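Local coordinates for LPXTG cell wall surface protein (Streptococcus gordonii, PDB 7AVK), which probably acts as a wall-anchored streptococcal adhesin whose tandem SHIRT repeats, one of which is this chain, help regulate bacterial surface interactions, at residues Ala5-Val10 with Thr40-Ser45; Phe9-Pro14 with Gly54-Lys59; Pro19-Ala24 with Thr47-Ser52. All coordinates share one frame; numbering follows the deposited sequence. Where two conformers were deposited one is given.

Contact 1: Ala5-Val10 with Thr40-Ser45; sequences AVHEFV and TPTQPS
The imidazole of H7 reaches from its strand to the backbone of T42 and there accepts one hydrogen bond, a compact example of how a ring nitrogen can pin an irregular segment to a sheet. The donor T42 N stands 3.0 Å from H7 NE2 with an N-H...N angle of 160°, tilted about 20° from the ring plane. Because NE2 is the acceptor, the geometry is consistent with a neutral ring in the crystal. The H7 ring owes its reach to chi1 (-55°), which sets CG beside the backbone N and sends the imidazole out across the gap. At its edge, near the ring plane, H7 NE2 also meets P41 CA at 3.8 Å. The side chain of T42 crosses that of H7 at about a right angle. T42 OG1 passes 3.7 Å from H7 CE1, while its polar partner is the side-chain amide of Q30, which also bonds T40 O.

Two residues along each segment the contact becomes apolar. The far corner of the F9 ring meets the proline ring of P44, with F9 CZ 3.9 Å from P44 CG in the P44 conformer described. The two rings meet obliquely, and W79 packs edge-to-face with the same F9 ring.

Q43 leaves the loop with its CB turned away from strand 3-11, and its OE1 bonds a bound isothiocyanate. Y61 binds T42 O through its hydroxyl and packs against P41, P44 and F9. The loop therefore lies across one face of the main sheet: strand 3-11 supplies H7 and F9 beneath it, strand 30-33 begins with Q30 at one flank, and strands 73-82 and 55-61 support the prolines through F75, Y61 and F58.

Contact 2: Phe9-Pro14 with Gly54-Lys59; sequences FVSGTP and GTWSFK. With IS8 (isothiocyanate), chain D.
F9 lies level with F58 and S11 with W56 on two strands that run in opposite directions, their CA atoms 9.5 and 9.0 Å apart, because strand 73-82 runs between them. This is a three-strand portion of the mixed sheet, whose parallel pairing of strands 3-11 and 73-82 is consistent with a beta-grasp-like fold, as expected from the assignment of SHIRT domains to the ubiquitin clan. The side chains meet over the intervening strand, and here aromatic rings do much of the bridging. F9 CE1 comes to 4.2 Å from F58 CE1, an oblique meeting of two ring corners; W79 of the middle strand touches both rings and W56 as well.

At the other end, the six-membered part of the W56 indole presents its edge to a serine. S11 OG lies in the indole plane, equally near W56 CH2 and CZ3. The hydroxyl stands opposite the backbone N about the CA-CB bond (chi1 172°), a setting that also turns it to the chain ahead. There it accepts from T13 N at 3.0 Å with an angle of 159°, forming an ST turn that ends the strand, and it is also bonded to K16 O. T13 OG1 is tied back to F81 N. Beyond this turn, P14 CA lies 3.8 Å from the nitrogen of a bound isothiocyanate.

Contact 3: Pro19-Ala24 with Thr47-Ser52; sequences PQEVKA and TEVKTS
V49 fills the gap between helix 20-23 and strand 48-50, and two neighbouring helical residues close on its two branches in very different settings. The enclosed, wholly apolar side belongs to V22, where the packing is tight. V22 CG2 lies 4.0 Å from V49 CB and scarcely farther from V49 CG2, the two valines crossing at a slant. Their CA atoms are the nearest pair across the contact, at 6.8 Å. Below them, W56 and W79 continue the apolar layer, so V22 sits between the edge strand and the aromatic rings of the sheet.

The helix is short, with P19 at its N-cap. P19 O accepts from K23 N at 3.0 Å and, weakly, from V22 N. It covers one face of a mixed sheet whose outermost strand here is 48-50, an arrangement reminiscent of the longer helix of beta-grasp domains and consistent with the ubiquitin-clan assignment.

On the solvent side the contact rests on one exposed, extended chain. With chi1 at -171°, E21 runs from the helix across to V49 CG1, which touches its aliphatic stem as well as its head. V49 CG1 lies 3.5 Å from E21 CD, almost squarely against the flat of the carboxylate. This is van der Waals cover: the approach of E21 OE1 to K50 O, at 4.2 Å, is too long for a bond. Nor does K50 turn its charge to E21. From the opposite side of the strand it forms a salt bridge with E48, K50 NZ standing 3.2 Å from E48 OE2.

How the contacts relate
From the N terminus, strand 3-11 enters contacts 1 and 2 in succession, sharing F9 and V10 between them. Contact 1 closes a loop of 29 residues that takes in helix 20-23; contact 2 closes a wider one, reaching strand 55-61. Contact 3 starts at that helix and lies wholly within the wider loop, but it crosses contact 1, because its first segment lies inside the loop of contact 1 and its second lies beyond 40-45. In space the two also touch, with F9 CE2 3.4 Å from V22 O. P44 of contact 1 packs on F58 of contact 2, while W56 and F58 pair with V49 and T47 through the backbone. Loop, short helix and edge strand are thus tied to one sheet.

Contact 1: Ala5-Val10 with Thr40-Ser45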
ATOM      1  N   ALA A   5     -10.980  -4.471   0.246  1.00 10.12           N
ATOM      2  CA  ALA A   5      -9.813  -3.902  -0.402  1.00  9.74           C
ATOM      3  C   ALA A   5      -8.618  -4.186   0.500  1.00  9.32           C
ATOM      4  O   ALA A   5      -8.660  -3.964   1.725  1.00 11.37           O
ATOM      5  CB  ALA A   5      -9.943  -2.410  -0.600  1.00 10.81           C
ATOM      6  N   VAL A   6      -7.565  -4.691  -0.099  1.00  9.12           N
ATOM      7  CA  VAL A   6      -6.333  -5.011   0.584  1.00  9.27           C
ATOM      8  C   VAL A   6      -5.203  -4.155   0.034  1.00  8.75           C
ATOM      9  O   VAL A   6      -5.286  -3.609  -1.069  1.00  9.66           O
ATOM     10  CB  VAL A   6      -5.973  -6.514   0.495  1.00  9.45           C
ATOM     11  CG1 VAL A   6      -7.220  -7.370   0.819  1.00 10.57           C
ATOM     12  CG2 VAL A   6      -5.346  -6.884  -0.829  1.00 10.10           C
ATOM     13  N   HIS A   7      -4.115  -4.092   0.813  1.00  8.90           N
ATOM     14  CA  HIS A   7      -2.937  -3.324   0.490  1.00  8.95           C
ATOM     15  C   HIS A   7      -1.746  -4.256   0.383  1.00  8.90           C
ATOM     16  O   HIS A   7      -1.629  -5.215   1.152  1.00  9.57           O
ATOM     17  CB  HIS A   7      -2.662  -2.258   1.561  1.00  8.87           C
ATOM     18  CG  HIS A   7      -3.840  -1.336   1.816  1.00  9.13           C
ATOM     19  ND1 HIS A   7      -4.932  -1.688   2.573  1.00  9.39           N
ATOM     20  CD2 HIS A   7      -4.082  -0.066   1.406  1.00  9.45           C
ATOM     21  CE1 HIS A   7      -5.774  -0.659   2.615  1.00  9.68           C
ATOM     22  NE2 HIS A   7      -5.310   0.352   1.882  1.00 10.01           N
ATOM     23  N   GLU A   8      -0.818  -3.939  -0.516  1.00  8.69           N
ATOM     24  CA  GLU A   8       0.457  -4.613  -0.636  0.73  8.95           C
ATOM     25  C   GLU A   8       1.515  -3.551  -0.838  1.00  8.67           C
ATOM     26  O   GLU A   8       1.277  -2.587  -1.569  1.00 10.10           O
ATOM     27  CB  GLU A   8       0.449  -5.592  -1.827  0.73  8.97           C
ATOM     28  CG  GLU A   8       1.813  -6.310  -1.994  0.73  9.72           C
ATOM     29  CD  GLU A   8       1.895  -7.342  -3.046  0.73 12.02           C
ATOM     30  OE1 GLU A   8       0.968  -7.593  -3.841  0.73 13.23           O
ATOM     31  OE2 GLU A   8       3.024  -7.884  -3.271  0.73 14.41           O
ATOM     32  N   PHE A   9       2.702  -3.742  -0.226  1.00  8.82           N
ATOM     33  CA  PHE A   9       3.841  -2.888  -0.487  1.00  8.80           C
ATOM     34  C   PHE A   9       4.882  -3.616  -1.330  1.00  8.99           C
ATOM     35  O   PHE A   9       5.102  -4.804  -1.140  1.00 10.24           O
ATOM     36  CB  PHE A   9       4.520  -2.438   0.816  1.00  9.18           C
ATOM     37  CG  PHE A   9       3.736  -1.466   1.679  1.00  9.28           C
ATOM     38  CD1 PHE A   9       2.749  -0.631   1.207  1.00  9.66           C
ATOM     39  CD2 PHE A   9       4.092  -1.353   3.020  1.00 10.02           C
ATOM     40  CE1 PHE A   9       2.126   0.287   2.046  1.00 10.21           C
ATOM     41  CE2 PHE A   9       3.516  -0.438   3.844  1.00 10.21           C
ATOM     42  CZ  PHE A   9       2.547   0.390   3.370  1.00 10.71           C
ATOM     43  N   VAL A  10       5.535  -2.856  -2.199  1.00  9.09           N
ATOM     44  CA  VAL A  10       6.691  -3.301  -2.968  1.00  9.65           C
ATOM     45  C   VAL A  10       7.798  -2.273  -2.831  1.00  9.27           C
ATOM     46  O   VAL A  10       7.565  -1.090  -2.562  1.00  9.83           O
ATOM     47  CB  VAL A  10       6.348  -3.509  -4.462  1.00 10.75           C
ATOM     48  CG1 VAL A  10       5.290  -4.622  -4.613  1.00 11.51           C
ATOM     49  CG2 VAL A  10       5.930  -2.254  -5.152  1.00 11.69           C
ATOM     50  N   THR A  40     -10.639   4.183  -1.588  1.00 10.08           N
ATOM     51  CA  THR A  40      -9.421   4.924  -1.651  1.00 10.22           C
ATOM     52  C   THR A  40      -8.438   4.231  -0.741  1.00  9.82           C
ATOM     53  O   THR A  40      -8.822   3.863   0.387  1.00 10.54           O
ATOM     54  CB  THR A  40      -9.717   6.354  -1.098  1.00 12.45           C
ATOM     55  OG1 THR A  40     -10.887   6.877  -1.712  1.00 12.90           O
ATOM     56  CG2 THR A  40      -8.521   7.256  -1.221  1.00 11.94           C
ATOM     57  N   PRO A  41      -7.189   4.022  -1.155  1.00  9.93           N
ATOM     58  CA  PRO A  41      -6.255   3.289  -0.301  1.00  9.26           C
ATOM     59  C   PRO A  41      -5.966   4.059   0.987  1.00  9.37           C
ATOM     60  O   PRO A  41      -5.921   5.278   1.026  1.00 10.01           O
ATOM     61  CB  PRO A  41      -5.004   3.129  -1.155  1.00 10.14           C
ATOM     62  CG  PRO A  41      -5.070   4.309  -2.122  1.00 10.54           C
ATOM     63  CD  PRO A  41      -6.552   4.447  -2.420  1.00 10.42           C
ATOM     64  N   THR A  42      -5.721   3.296   2.062  1.00  9.35           N
ATOM     65  CA  THR A  42      -5.324   3.888   3.321  1.00  9.37           C
ATOM     66  C   THR A  42      -3.884   4.367   3.239  1.00  9.63           C
ATOM     67  O   THR A  42      -3.004   3.630   2.808  1.00 10.77           O
ATOM     68  CB  THR A  42      -5.467   2.842   4.430  1.00  9.73           C
ATOM     69  OG1 THR A  42      -6.811   2.360   4.435  1.00 11.23           O
ATOM     70  CG2 THR A  42      -5.055   3.376   5.788  1.00  9.93           C
ATOM     71  N   GLN A  43      -3.630   5.595   3.690  1.00 10.47           N
ATOM     72  CA  GLN A  43      -2.273   6.090   3.743  1.00 11.08           C
ATOM     73  C   GLN A  43      -1.469   5.317   4.777  1.00 11.10           C
ATOM     74  O   GLN A  43      -1.960   5.090   5.901  1.00 11.44           O
ATOM     75  CB  GLN A  43      -2.224   7.566   4.095  1.00 11.82           C
ATOM     76  CG  GLN A  43      -2.738   8.486   3.002  1.00 12.84           C
ATOM     77  CD  GLN A  43      -1.789   8.475   1.859  1.00 15.24           C
ATOM     78  OE1 GLN A  43      -2.170   8.164   0.683  1.00 21.33           O
ATOM     79  NE2 GLN A  43      -0.542   8.853   2.123  1.00 16.67           N
ATOM     80  N   PRO A  44      -0.218   4.965   4.503  1.00 11.05           N
ATOM     81  CA  PRO A  44       0.663   4.489   5.588  0.59 10.40           C
ATOM     82  C   PRO A  44       0.738   5.567   6.662  1.00 11.91           C
ATOM     83  O   PRO A  44       0.814   6.753   6.341  1.00 12.86           O
ATOM     84  CB  PRO A  44       2.021   4.259   4.896  0.59 10.28           C
ATOM     85  CG  PRO A  44       1.606   4.136   3.363  0.59 10.67           C
ATOM     86  CD  PRO A  44       0.483   5.085   3.222  0.59 10.07           C
ATOM     87  N   SER A  45       0.794   5.166   7.932  1.00 13.06           N
ATOM     88  CA  SER A  45       0.737   6.120   9.067  1.00 15.16           C
ATOM     89  C   SER A  45       1.999   6.979   9.087  1.00 14.20           C
ATOM     90  O   SER A  45       1.962   8.076   9.629  1.00 17.08           O
ATOM     91  CB  SER A  45       0.516   5.418  10.354  1.00 21.25           C
ATOM     92  OG  SER A  45       1.582   4.543  10.634  1.00 30.76           O
TER

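Contact 2: Phe9-Pro14 with Gly54-Lys59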
ATOM      1  N   PHE A   9       2.702  -3.742  -0.226  1.00  8.82           N
ATOM      2  CA  PHE A   9       3.841  -2.888  -0.487  1.00  8.80           C
ATOM      3  C   PHE A   9       4.882  -3.616  -1.330  1.00  8.99           C
ATOM      4  O   PHE A   9       5.102  -4.804  -1.140  1.00 10.24           O
ATOM      5  CB  PHE A   9       4.520  -2.438   0.816  1.00  9.18           C
ATOM      6  CG  PHE A   9       3.736  -1.466   1.679  1.00  9.28           C
ATOM      7  CD1 PHE A   9       2.749  -0.631   1.207  1.00  9.66           C
ATOM      8  CD2 PHE A   9       4.092  -1.353   3.020  1.00 10.02           C
ATOM      9  CE1 PHE A   9       2.126   0.287   2.046  1.00 10.21           C
ATOM     10  CE2 PHE A   9       3.516  -0.438   3.844  1.00 10.21           C
ATOM     11  CZ  PHE A   9       2.547   0.390   3.370  1.00 10.71           C
ATOM     12  N   VAL A  10       5.535  -2.856  -2.199  1.00  9.09           N
ATOM     13  CA  VAL A  10       6.691  -3.301  -2.968  1.00  9.65           C
ATOM     14  C   VAL A  10       7.798  -2.273  -2.831  1.00  9.27           C
ATOM     15  O   VAL A  10       7.565  -1.090  -2.562  1.00  9.83           O
ATOM     16  CB  VAL A  10       6.348  -3.509  -4.462  1.00 10.75           C
ATOM     17  CG1 VAL A  10       5.290  -4.622  -4.613  1.00 11.51           C
ATOM     18  CG2 VAL A  10       5.930  -2.254  -5.152  1.00 11.69           C
ATOM     19  N   SER A  11       9.020  -2.750  -3.038  1.00  9.99           N
ATOM     20  CA  SER A  11      10.166  -1.870  -3.202  1.00 10.11           C
ATOM     21  C   SER A  11      10.256  -1.386  -4.654  1.00 10.35           C
ATOM     22  O   SER A  11      10.242  -2.188  -5.595  1.00 11.10           O
ATOM     23  CB  SER A  11      11.449  -2.609  -2.876  1.00 10.16           C
ATOM     24  OG  SER A  11      12.541  -1.782  -3.235  1.00 11.01           O
ATOM     25  N   GLY A  12      10.370  -0.081  -4.826  1.00 10.59           N
ATOM     26  CA  GLY A  12      10.639   0.515  -6.118  1.00 11.05           C
ATOM     27  C   GLY A  12      12.101   0.581  -6.472  1.00 11.56           C
ATOM     28  O   GLY A  12      12.437   1.119  -7.531  1.00 13.71           O
ATOM     29  N   THR A  13      12.976   0.063  -5.614  1.00 11.69           N
ATOM     30  CA  THR A  13      14.423   0.163  -5.777  1.00 11.50           C
ATOM     31  C   THR A  13      14.931  -1.225  -6.126  1.00 11.48           C
ATOM     32  O   THR A  13      14.973  -2.116  -5.251  1.00 12.25           O
ATOM     33  CB  THR A  13      15.074   0.680  -4.500  1.00 11.97           C
ATOM     34  OG1 THR A  13      14.576   1.990  -4.218  1.00 13.21           O
ATOM     35  CG2 THR A  13      16.577   0.674  -4.611  1.00 13.84           C
ATOM     36  N   PRO A  14      15.299  -1.447  -7.400  1.00 11.13           N
ATOM     37  CA  PRO A  14      15.769  -2.780  -7.813  1.00 11.71           C
ATOM     38  C   PRO A  14      16.851  -3.303  -6.882  1.00 11.73           C
ATOM     39  O   PRO A  14      17.788  -2.595  -6.532  1.00 12.92           O
ATOM     40  CB  PRO A  14      16.286  -2.542  -9.224  1.00 12.21           C
ATOM     41  CG  PRO A  14      15.383  -1.431  -9.717  1.00 12.52           C
ATOM     42  CD  PRO A  14      15.249  -0.514  -8.528  1.00 11.10           C
ATOM     43  N   GLY A  54      19.991   4.324   5.141  1.00 38.63           N
ATOM     44  CA  GLY A  54      19.418   5.431   4.365  1.00 37.90           C
ATOM     45  C   GLY A  54      17.959   5.677   4.684  1.00 28.74           C
ATOM     46  O   GLY A  54      17.585   5.537   5.843  1.00 29.17           O
ATOM     47  N   THR A  55      17.162   6.049   3.689  1.00 24.37           N
ATOM     48  CA  THR A  55      15.756   6.373   3.926  1.00 22.66           C
ATOM     49  C   THR A  55      14.846   5.617   2.957  1.00 18.96           C
ATOM     50  O   THR A  55      15.191   5.530   1.778  1.00 21.36           O
ATOM     51  CB  THR A  55      15.510   7.872   3.745  1.00 25.87           C
ATOM     52  OG1 THR A  55      16.494   8.532   4.536  1.00 33.27           O
ATOM     53  CG2 THR A  55      14.132   8.302   4.177  1.00 27.12           C
ATOM     54  N   TRP A  56      13.758   5.063   3.457  1.00 15.63           N
ATOM     55  CA  TRP A  56      12.667   4.538   2.628  1.00 14.23           C
ATOM     56  C   TRP A  56      11.601   5.628   2.580  1.00 14.04           C
ATOM     57  O   TRP A  56      11.186   6.114   3.647  1.00 16.18           O
ATOM     58  CB  TRP A  56      12.094   3.266   3.215  1.00 13.81           C
ATOM     59  CG  TRP A  56      12.968   2.079   3.030  1.00 13.27           C
ATOM     60  CD1 TRP A  56      13.830   1.563   3.936  1.00 13.81           C
ATOM     61  CD2 TRP A  56      13.029   1.232   1.869  1.00 12.42           C
ATOM     62  NE1 TRP A  56      14.401   0.448   3.417  1.00 14.48           N
ATOM     63  CE2 TRP A  56      13.941   0.210   2.153  1.00 12.64           C
ATOM     64  CE3 TRP A  56      12.394   1.236   0.621  1.00 12.06           C
ATOM     65  CZ2 TRP A  56      14.238  -0.800   1.239  1.00 12.86           C
ATOM     66  CZ3 TRP A  56      12.648   0.216  -0.270  1.00 12.70           C
ATOM     67  CH2 TRP A  56      13.573  -0.785   0.035  1.00 12.45           C
ATOM     68  N   SER A  57      11.155   5.989   1.384  1.00 14.05           N
ATOM     69  CA  SER A  57      10.141   7.037   1.203  1.00 14.58           C
ATOM     70  C   SER A  57       8.950   6.419   0.488  1.00 13.29           C
ATOM     71  O   SER A  57       9.141   5.749  -0.525  1.00 13.70           O
ATOM     72  CB  SER A  57      10.681   8.197   0.422  1.00 20.10           C
ATOM     73  OG  SER A  57      11.792   8.766   1.071  1.00 37.25           O
ATOM     74  N   PHE A  58       7.755   6.680   0.971  1.00 12.66           N
ATOM     75  CA  PHE A  58       6.552   6.156   0.327  1.00 12.55           C
ATOM     76  C   PHE A  58       6.296   7.022  -0.889  1.00 13.03           C
ATOM     77  O   PHE A  58       6.124   8.257  -0.770  1.00 16.18           O
ATOM     78  CB  PHE A  58       5.334   6.211   1.238  1.00 12.89           C
ATOM     79  CG  PHE A  58       4.128   5.586   0.593  1.00 12.06           C
ATOM     80  CD1 PHE A  58       4.163   4.252   0.251  1.00 11.67           C
ATOM     81  CD2 PHE A  58       2.967   6.293   0.335  1.00 13.94           C
ATOM     82  CE1 PHE A  58       3.083   3.647  -0.333  1.00 12.28           C
ATOM     83  CE2 PHE A  58       1.879   5.676  -0.258  1.00 14.71           C
ATOM     84  CZ  PHE A  58       1.940   4.348  -0.595  1.00 12.67           C
ATOM     85  N   LYS A  59       6.271   6.416  -2.070  1.00 12.73           N
ATOM     86  CA  LYS A  59       5.968   7.183  -3.322  0.55 13.47           C
ATOM     87  C   LYS A  59       4.403   7.439  -3.536  1.00 13.69           C
ATOM     88  O   LYS A  59       3.792   8.576  -3.381  1.00 17.89           O
ATOM     89  CB  LYS A  59       6.583   6.447  -4.519  0.55 15.33           C
ATOM     90  CG  LYS A  59       6.408   7.106  -5.880  0.55 24.61           C
ATOM     91  CD  LYS A  59       7.329   6.516  -6.927  0.55 26.47           C
ATOM     92  CE  LYS A  59       6.943   6.882  -8.344  0.55 25.70           C
ATOM     93  NZ  LYS A  59       8.042   6.616  -9.303  0.55 38.07           N
TER
HETATM   94  S   IS8 D1402      16.961  -6.958  -9.203  1.00 28.08           S
HETATM   95  C   IS8 D1402      15.546  -6.653  -8.396  1.00 38.35           C
HETATM   96  N   IS8 D1402      14.450  -6.371  -7.740  1.00 21.00           N

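Contact 3: Pro19-Ala24 with Thr47-Ser52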
ATOM      1  N   PRO A  19      12.293  -3.741   4.471  1.00 11.22           N
ATOM      2  CA  PRO A  19      12.545  -4.240   5.829  1.00 11.87           C
ATOM      3  C   PRO A  19      11.244  -4.299   6.613  1.00 10.51           C
ATOM      4  O   PRO A  19      10.225  -3.687   6.273  1.00 10.59           O
ATOM      5  CB  PRO A  19      13.458  -3.174   6.411  1.00 13.26           C
ATOM      6  CG  PRO A  19      12.933  -1.887   5.776  1.00 13.00           C
ATOM      7  CD  PRO A  19      12.603  -2.307   4.339  1.00 11.83           C
ATOM      8  N   GLN A  20      11.304  -5.019   7.753  1.00 10.54           N
ATOM      9  CA  GLN A  20      10.147  -5.138   8.626  1.00 10.44           C
ATOM     10  C   GLN A  20       9.599  -3.784   9.050  1.00 10.47           C
ATOM     11  O   GLN A  20       8.394  -3.646   9.186  1.00 10.54           O
ATOM     12  CB  GLN A  20      10.495  -6.010   9.844  1.00 10.42           C
ATOM     13  CG  GLN A  20       9.302  -6.171  10.799  1.00 10.91           C
ATOM     14  CD  GLN A  20       9.141  -5.042  11.809  1.00 11.79           C
ATOM     15  OE1 GLN A  20      10.043  -4.290  12.098  1.00 12.65           O
ATOM     16  NE2 GLN A  20       7.945  -4.945  12.391  1.00 12.32           N
ATOM     17  N   GLU A  21      10.444  -2.778   9.271  1.00 11.06           N
ATOM     18  CA  GLU A  21       9.925  -1.505   9.750  1.00 11.90           C
ATOM     19  C   GLU A  21       8.980  -0.865   8.738  1.00 11.67           C
ATOM     20  O   GLU A  21       8.036  -0.166   9.116  1.00 13.58           O
ATOM     21  CB  GLU A  21      11.077  -0.564  10.164  1.00 15.13           C
ATOM     22  CG  GLU A  21      10.663   0.668  10.854  1.00 24.29           C
ATOM     23  CD  GLU A  21      11.871   1.469  11.374  1.00 28.68           C
ATOM     24  OE1 GLU A  21      13.012   0.950  11.308  1.00 39.42           O
ATOM     25  OE2 GLU A  21      11.666   2.607  11.854  1.00 37.04           O
ATOM     26  N   VAL A  22       9.228  -1.098   7.446  1.00 10.82           N
ATOM     27  CA  VAL A  22       8.319  -0.624   6.405  1.00 11.04           C
ATOM     28  C   VAL A  22       7.108  -1.542   6.282  1.00 10.01           C
ATOM     29  O   VAL A  22       5.958  -1.067   6.194  1.00 10.35           O
ATOM     30  CB  VAL A  22       9.033  -0.471   5.056  1.00 11.38           C
ATOM     31  CG1 VAL A  22       8.013  -0.201   3.949  1.00 12.06           C
ATOM     32  CG2 VAL A  22      10.107   0.618   5.105  1.00 13.52           C
ATOM     33  N   LYS A  23       7.343  -2.861   6.272  1.00  9.82           N
ATOM     34  CA  LYS A  23       6.232  -3.800   6.165  1.00  9.48           C
ATOM     35  C   LYS A  23       5.189  -3.562   7.259  1.00  9.43           C
ATOM     36  O   LYS A  23       3.987  -3.712   7.019  1.00 10.03           O
ATOM     37  CB  LYS A  23       6.713  -5.253   6.196  1.00 10.21           C
ATOM     38  CG  LYS A  23       7.640  -5.646   5.076  1.00 12.60           C
ATOM     39  CD  LYS A  23       8.327  -7.083   5.487  1.00 18.61           C
ATOM     40  CE  LYS A  23       9.133  -7.585   4.354  1.00 31.11           C
ATOM     41  NZ  LYS A  23       9.848  -8.791   4.820  1.00 38.67           N
ATOM     42  N   ALA A  24       5.642  -3.201   8.468  1.00  9.76           N
ATOM     43  CA  ALA A  24       4.741  -3.006   9.585  1.00 10.19           C
ATOM     44  C   ALA A  24       3.782  -1.828   9.390  1.00 10.15           C
ATOM     45  O   ALA A  24       2.811  -1.701  10.154  1.00 11.26           O
ATOM     46  CB  ALA A  24       5.557  -2.791  10.849  1.00 11.64           C
ATOM     47  N   THR A  47       5.226   8.031   6.225  1.00 16.35           N
ATOM     48  CA  THR A  47       5.597   7.942   4.797  1.00 16.57           C
ATOM     49  C   THR A  47       7.104   8.025   4.615  1.00 16.08           C
ATOM     50  O   THR A  47       7.543   8.047   3.476  1.00 16.69           O
ATOM     51  CB  THR A  47       4.826   8.976   3.980  1.00 19.29           C
ATOM     52  OG1 THR A  47       5.094  10.237   4.589  1.00 21.77           O
ATOM     53  CG2 THR A  47       3.347   8.676   3.947  1.00 22.21           C
ATOM     54  N   GLU A  48       7.877   8.030   5.695  1.00 17.25           N
ATOM     55  CA  GLU A  48       9.346   8.047   5.630  1.00 20.91           C
ATOM     56  C   GLU A  48       9.851   7.148   6.758  1.00 20.35           C
ATOM     57  O   GLU A  48       9.343   7.307   7.884  1.00 24.70           O
ATOM     58  CB  GLU A  48       9.872   9.477   5.731  1.00 29.46           C
ATOM     59  CG  GLU A  48      11.301   9.660   5.279  1.00 49.51           C
ATOM     60  CD  GLU A  48      11.762  11.109   5.312  1.00 56.43           C
ATOM     61  OE1 GLU A  48      11.254  11.869   6.158  1.00 66.96           O
ATOM     62  OE2 GLU A  48      12.612  11.482   4.490  1.00 59.78           O
ATOM     63  N   VAL A  49      10.758   6.222   6.466  1.00 18.39           N
ATOM     64  CA  VAL A  49      11.346   5.321   7.480  1.00 19.02           C
ATOM     65  C   VAL A  49      12.854   5.458   7.342  1.00 19.19           C
ATOM     66  O   VAL A  49      13.389   5.125   6.281  1.00 18.44           O
ATOM     67  CB  VAL A  49      10.917   3.858   7.318  1.00 22.67           C
ATOM     68  CG1 VAL A  49      11.770   2.929   8.172  1.00 25.32           C
ATOM     69  CG2 VAL A  49       9.444   3.714   7.635  1.00 28.15           C
ATOM     70  N   LYS A  50      13.522   5.936   8.383  1.00 21.37           N
ATOM     71  CA  LYS A  50      14.981   6.094   8.373  1.00 22.90           C
ATOM     72  C   LYS A  50      15.604   4.798   8.872  1.00 23.08           C
ATOM     73  O   LYS A  50      15.100   4.279   9.872  1.00 26.38           O
ATOM     74  CB  LYS A  50      15.446   7.261   9.252  1.00 30.55           C
ATOM     75  CG  LYS A  50      15.182   8.644   8.680  1.00 47.10           C
ATOM     76  CD  LYS A  50      16.338   9.167   7.851  1.00 54.24           C
ATOM     77  CE  LYS A  50      16.186  10.583   7.332  1.00 58.88           C
ATOM     78  NZ  LYS A  50      14.852  10.869   6.751  1.00 68.68           N
ATOM     79  N   THR A  51      16.656   4.318   8.221  1.00 23.96           N
ATOM     80  CA  THR A  51      17.384   3.082   8.596  1.00 29.25           C
ATOM     81  C   THR A  51      18.852   3.463   8.748  1.00 33.58           C
ATOM     82  O   THR A  51      19.187   4.607   8.429  1.00 31.85           O
ATOM     83  CB  THR A  51      17.190   1.963   7.557  1.00 31.95           C
ATOM     84  OG1 THR A  51      17.909   2.288   6.371  1.00 33.90           O
ATOM     85  CG2 THR A  51      15.735   1.727   7.221  1.00 31.55           C
ATOM     86  N   SER A  52      19.669   2.518   9.210  1.00 39.27           N
ATOM     87  CA  SER A  52      21.103   2.778   9.317  1.00 38.02           C
ATOM     88  C   SER A  52      21.728   3.035   7.947  1.00 40.66           C
ATOM     89  O   SER A  52      22.722   3.763   7.843  1.00 48.13           O
ATOM     90  CB  SER A  52      21.801   1.603  10.013  1.00 40.44           C
ATOM     91  OG  SER A  52      21.863   0.465   9.165  1.00 61.54           O
TER